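Side-chain contacts in immune protein (Enterobacter cloacae, PDB 6D7Y), which probably neutralises the toxic C-terminal tip of a CdiA contact-dependent growth inhibition protein by binding it as its cognate immunity partner: residues Met112-Phe115 with Gln116-Met119; Ser139-Glu142 with Thr143-Phe146. All blocks are in the same frame, centred on the assembly; numbering follows the deposited sequence.

Interaction 1 (Met112-Phe115 with Gln116-Met119); sequences MLEF and QKYM
Phe115 and Met119, a selenomethionine, meet on the buried side of helix 105-126, one turn apart. The selenium lies 4.2 Å from Phe115 CB and comes to the ring obliquely. The start of the same side chain is packed closer still: Met119 CG is 3.2 Å from Phe115 O, the carbonyl that also accepts the Met119 N-H at 2.8 Å, in a bond almost in line with the C=O. CG stands beside the backbone N of Met119 (chi1 -67°), which turns the chain back over that carbonyl. Strand 3-10 backs this face, with Val7 against Phe115 and Phe9 against Met119; Phe72 and Val74 of strand 63-75 flank the ring as well.

The other side is looser and wetter. Leu113 and Gln116 run alongside each other, CD2 of Leu113 3.7 Å from OE1 of Gln116, and both touch Leu151. A water donates to Leu113 O and to Gln116 OE1, at 2.8 Å from the latter, and thus ties the amide back to the helix. Gln116 reaches it with an extended chain, CG opposite the backbone N (chi1 -174°), while its NE2 binds Asn148 O. Leu113 O thereby serves two donors, the water and the Lys117 N-H, whose bond leaves the carbonyl plane by 31°.

Glu114 and Lys117 cross at an angle, carboxylate against methylene: OE2 is 3.7 Å from Lys117 CD but 5.7 Å from NZ. Glu114 also rests on Val74 and Lys75. The pair therefore makes no salt bridge, and any attraction between the charges is probably modest; OE2 is covered here without a hydrogen-bonding partner in the model, which probably costs some desolvation.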
loop_
_atom_site.group_PDB
_atom_site.type_symbol
_atom_site.label_atom_id
_atom_site.label_comp_id
_atom_site.label_asym_id
_atom_site.label_seq_id
_atom_site.Cartn_x
_atom_site.Cartn_y
_atom_site.Cartn_z
HETATM N N MSE B 112 -6.162 -5.301 -10.394
HETATM C CA MSE B 112 -5.157 -4.299 -10.735
HETATM C C MSE B 112 -5.750 -3.084 -11.412
HETATM O O MSE B 112 -5.369 -1.947 -11.096
HETATM C CB MSE B 112 -4.080 -4.933 -11.617
HETATM C CG MSE B 112 -3.248 -5.912 -10.808
HETATM SE SE MSE B 112 -2.010 -4.868 -9.687
HETATM C CE MSE B 112 -1.190 -6.327 -8.704
ATOM N N LEU B 113 -6.650 -3.297 -12.371
ATOM C CA LEU B 113 -7.288 -2.180 -13.070
ATOM C C LEU B 113 -8.141 -1.345 -12.123
ATOM O O LEU B 113 -8.214 -0.122 -12.268
ATOM C CB LEU B 113 -8.066 -2.627 -14.309
ATOM C CG LEU B 113 -7.238 -3.077 -15.522
ATOM C CD1 LEU B 113 -8.164 -3.486 -16.652
ATOM C CD2 LEU B 113 -6.306 -1.975 -16.015
ATOM N N GLU B 114 -8.759 -1.988 -11.140
ATOM C CA GLU B 114 -9.529 -1.258 -10.139
ATOM C C GLU B 114 -8.580 -0.449 -9.258
ATOM O O GLU B 114 -8.883 0.697 -8.927
ATOM C CB GLU B 114 -10.424 -2.191 -9.318
ATOM C CG GLU B 114 -11.556 -2.825 -10.117
ATOM C CD GLU B 114 -12.606 -1.842 -10.649
ATOM O OE1 GLU B 114 -13.568 -2.319 -11.290
ATOM O OE2 GLU B 114 -12.506 -0.605 -10.448
ATOM N N PHE B 115 -7.426 -1.022 -8.893
ATOM C CA PHE B 115 -6.440 -0.261 -8.115
ATOM C C PHE B 115 -5.931 0.933 -8.899
ATOM O O PHE B 115 -5.765 2.023 -8.337
ATOM C CB PHE B 115 -5.241 -1.111 -7.682
ATOM C CG PHE B 115 -5.396 -1.747 -6.335
ATOM C CD1 PHE B 115 -5.305 -0.966 -5.190
ATOM C CD2 PHE B 115 -5.559 -3.109 -6.202
ATOM C CE1 PHE B 115 -5.417 -1.525 -3.929
ATOM C CE2 PHE B 115 -5.657 -3.682 -4.943
ATOM C CZ PHE B 115 -5.586 -2.887 -3.803
ATOM N N GLN B 116 -5.659 0.727 -10.193
ATOM C CA GLN B 116 -5.172 1.830 -11.047
ATOM C C GLN B 116 -6.144 3.021 -11.002
ATOM O O GLN B 116 -5.728 4.183 -10.872
ATOM C CB GLN B 116 -4.955 1.380 -12.510
ATOM C CG GLN B 116 -4.299 2.475 -13.372
ATOM C CD GLN B 116 -4.148 2.122 -14.846
ATOM O OE1 GLN B 116 -4.995 1.439 -15.422
ATOM N NE2 GLN B 116 -3.068 2.628 -15.482
ATOM N N LYS B 117 -7.434 2.730 -11.137
ATOM C CA LYS B 117 -8.466 3.774 -11.095
ATOM C C LYS B 117 -8.507 4.483 -9.744
ATOM O O LYS B 117 -8.538 5.722 -9.676
ATOM C CB LYS B 117 -9.847 3.179 -11.368
ATOM C CG LYS B 117 -10.044 2.597 -12.753
ATOM C CD LYS B 117 -11.412 1.930 -12.836
ATOM C CE LYS B 117 -11.653 1.278 -14.186
ATOM N NZ LYS B 117 -11.627 2.290 -15.274
ATOM N N TYR B 118 -8.547 3.685 -8.679
ATOM C CA TYR B 118 -8.560 4.183 -7.310
ATOM C C TYR B 118 -7.376 5.092 -6.988
ATOM O O TYR B 118 -7.559 6.203 -6.478
ATOM C CB TYR B 118 -8.603 3.019 -6.302
ATOM C CG TYR B 118 -8.375 3.490 -4.885
ATOM C CD1 TYR B 118 -9.313 4.291 -4.247
ATOM C CD2 TYR B 118 -7.218 3.154 -4.193
ATOM C CE1 TYR B 118 -9.109 4.755 -2.961
ATOM C CE2 TYR B 118 -7.005 3.607 -2.901
ATOM C CZ TYR B 118 -7.957 4.406 -2.290
ATOM O OH TYR B 118 -7.765 4.876 -1.012
HETATM N N MSE B 119 -6.173 4.634 -7.317
HETATM C CA MSE B 119 -4.933 5.382 -7.033
HETATM C C MSE B 119 -4.852 6.637 -7.842
HETATM O O MSE B 119 -4.490 7.695 -7.323
HETATM C CB MSE B 119 -3.713 4.482 -7.294
HETATM C CG MSE B 119 -3.669 3.346 -6.281
HETATM SE SE MSE B 119 -2.415 1.932 -6.849
HETATM C CE MSE B 119 -1.048 2.353 -5.503
HETATM O O HOH W 1 -7.696 1.176 -14.895
#

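Interaction 2 (Ser139-Glu142 with Thr143-Phe146); sequences SDQE and TRFF
Arg144 NH1 approaches the carbonyl of Ser139 from above its plane: the hydrogen bond is 3.1 Å long, but NH1 stands 46° out of the carbonyl plane and the C=O...N angle is only 108°, so no lone pair is met squarely. The oxygen is in turn tilted from the guanidinium plane. Arg144 arrives there with a chain extended from CG to NE, running back alongside the turn, and Gln141 CA lies over one face of the guanidinium, 4.0 Å from NE. Ala138 O accepts a hydrogen bond from NE and Thr147 OG1 binds NH2, which together fix the rotation of the group; Tyr132 adds a cation-pi contact.

Closer to the backbone the short 3-10 turn is held lightly. Thr143 N to Asp140 O and Arg144 N to Gln141 O are both weak hydrogen bonds of 3.3 Å. A water links Asp140 O to the Thr143 hydroxyl, lying 2.7 Å from OG1. That oxygen sits between the backbone N and the carbonyl carbon (chi1 52°), on the side of the turn where the water can join it to Asp140.

This surface turn leads from strand 130-135 into strand 144-147, where Phe145 and Phe146 both face Gly133 in a classic beta bulge and Phe146 packs against helix 105-126.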
loop_
_atom_site.group_PDB
_atom_site.type_symbol
_atom_site.label_atom_id
_atom_site.label_comp_id
_atom_site.label_asym_id
_atom_site.label_seq_id
_atom_site.Cartn_x
_atom_site.Cartn_y
_atom_site.Cartn_z
ATOM N N SER B 139 8.052 -3.392 -8.157
ATOM C CA SER B 139 9.144 -2.558 -8.708
ATOM C C SER B 139 9.652 -3.098 -10.066
ATOM O O SER B 139 10.150 -2.334 -10.899
ATOM C CB SER B 139 10.311 -2.513 -7.735
ATOM O OG SER B 139 10.826 -3.813 -7.519
ATOM N N ASP B 140 9.528 -4.408 -10.282
ATOM C CA ASP B 140 9.974 -5.020 -11.540
ATOM C C ASP B 140 9.033 -4.642 -12.671
ATOM O O ASP B 140 7.906 -5.104 -12.719
ATOM C CB ASP B 140 10.044 -6.552 -11.422
ATOM C CG ASP B 140 11.246 -7.028 -10.629
ATOM O OD1 ASP B 140 12.182 -6.226 -10.347
ATOM O OD2 ASP B 140 11.259 -8.234 -10.323
ATOM N N GLN B 141 9.537 -3.802 -13.586
ATOM C CA GLN B 141 8.774 -3.324 -14.732
ATOM C C GLN B 141 8.186 -4.426 -15.599
ATOM O O GLN B 141 7.061 -4.312 -16.063
ATOM C CB GLN B 141 9.665 -2.443 -15.654
ATOM C CG GLN B 141 10.146 -1.117 -15.080
ATOM C CD GLN B 141 11.304 -1.214 -14.088
ATOM O OE1 GLN B 141 11.645 -2.287 -13.585
ATOM N NE2 GLN B 141 11.926 -0.069 -13.814
ATOM N N GLU B 142 8.953 -5.496 -15.794
ATOM C CA GLU B 142 8.540 -6.598 -16.668
ATOM C C GLU B 142 7.272 -7.355 -16.255
ATOM O O GLU B 142 6.619 -7.975 -17.101
ATOM C CB GLU B 142 9.687 -7.585 -16.939
ATOM C CG GLU B 142 10.287 -8.316 -15.742
ATOM C CD GLU B 142 11.379 -7.548 -14.980
ATOM O OE1 GLU B 142 11.386 -6.284 -14.962
ATOM O OE2 GLU B 142 12.261 -8.241 -14.393
ATOM N N THR B 143 6.920 -7.301 -14.978
ATOM C CA THR B 143 5.724 -7.984 -14.505
ATOM C C THR B 143 4.650 -7.057 -13.923
ATOM O O THR B 143 3.786 -7.485 -13.144
ATOM C CB THR B 143 6.056 -9.176 -13.555
ATOM O OG1 THR B 143 6.923 -8.743 -12.502
ATOM C CG2 THR B 143 6.728 -10.281 -14.311
ATOM N N ARG B 144 4.664 -5.786 -14.312
ATOM C CA ARG B 144 3.629 -4.882 -13.888
ATOM C C ARG B 144 2.369 -4.981 -14.748
ATOM O O ARG B 144 2.414 -5.372 -15.926
ATOM C CB ARG B 144 4.094 -3.419 -13.926
ATOM C CG ARG B 144 5.120 -3.059 -12.880
ATOM C CD ARG B 144 5.490 -1.572 -12.964
ATOM N NE ARG B 144 6.600 -1.258 -12.083
ATOM C CZ ARG B 144 7.210 -0.074 -12.043
ATOM N NH1 ARG B 144 8.258 0.095 -11.254
ATOM N NH2 ARG B 144 6.799 0.920 -12.821
ATOM N N PHE B 145 1.257 -4.625 -14.124
ATOM C CA PHE B 145 -0.065 -4.500 -14.774
ATOM C C PHE B 145 -0.289 -3.028 -15.112
ATOM O O PHE B 145 -1.042 -2.701 -16.048
ATOM C CB PHE B 145 -1.197 -5.004 -13.908
ATOM C CG PHE B 145 -1.272 -6.494 -13.821
ATOM C CD1 PHE B 145 -0.499 -7.193 -12.894
ATOM C CD2 PHE B 145 -2.115 -7.200 -14.653
ATOM C CE1 PHE B 145 -0.568 -8.576 -12.807
ATOM C CE2 PHE B 145 -2.197 -8.594 -14.561
ATOM C CZ PHE B 145 -1.436 -9.270 -13.640
ATOM N N PHE B 146 0.308 -2.140 -14.335
ATOM C CA PHE B 146 0.202 -0.710 -14.641
ATOM C C PHE B 146 1.270 0.135 -13.951
ATOM O O PHE B 146 1.834 -0.253 -12.947
ATOM C CB PHE B 146 -1.209 -0.158 -14.244
ATOM C CG PHE B 146 -1.455 -0.135 -12.769
ATOM C CD1 PHE B 146 -1.986 -1.248 -12.122
ATOM C CD2 PHE B 146 -1.114 0.977 -12.009
ATOM C CE1 PHE B 146 -2.207 -1.231 -10.749
ATOM C CE2 PHE B 146 -1.322 0.994 -10.639
ATOM C CZ PHE B 146 -1.864 -0.118 -10.001
HETATM O O HOH W 2 6.052 -6.561 -11.177
#

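From the N terminus, interaction 1 comes first, within helix 105-126; the chain then runs through strand 130-135 and reaches interaction 2 in the turn before strand 144-147. The two lie in series, neither nested nor crossed, and each closes only a local turn. Their centres are 14 Å apart, yet they touch where the strand carries its aromatic pair under the helix: Met112 CG is 3.6 Å from Phe145 CG, and Met119 SE is 3.8 Å from Phe146 CZ. The helix thus packs on the face of the antiparallel sheet, while 139-146 connects two neighbouring strands of that sheet near the edge formed by strand 150-151.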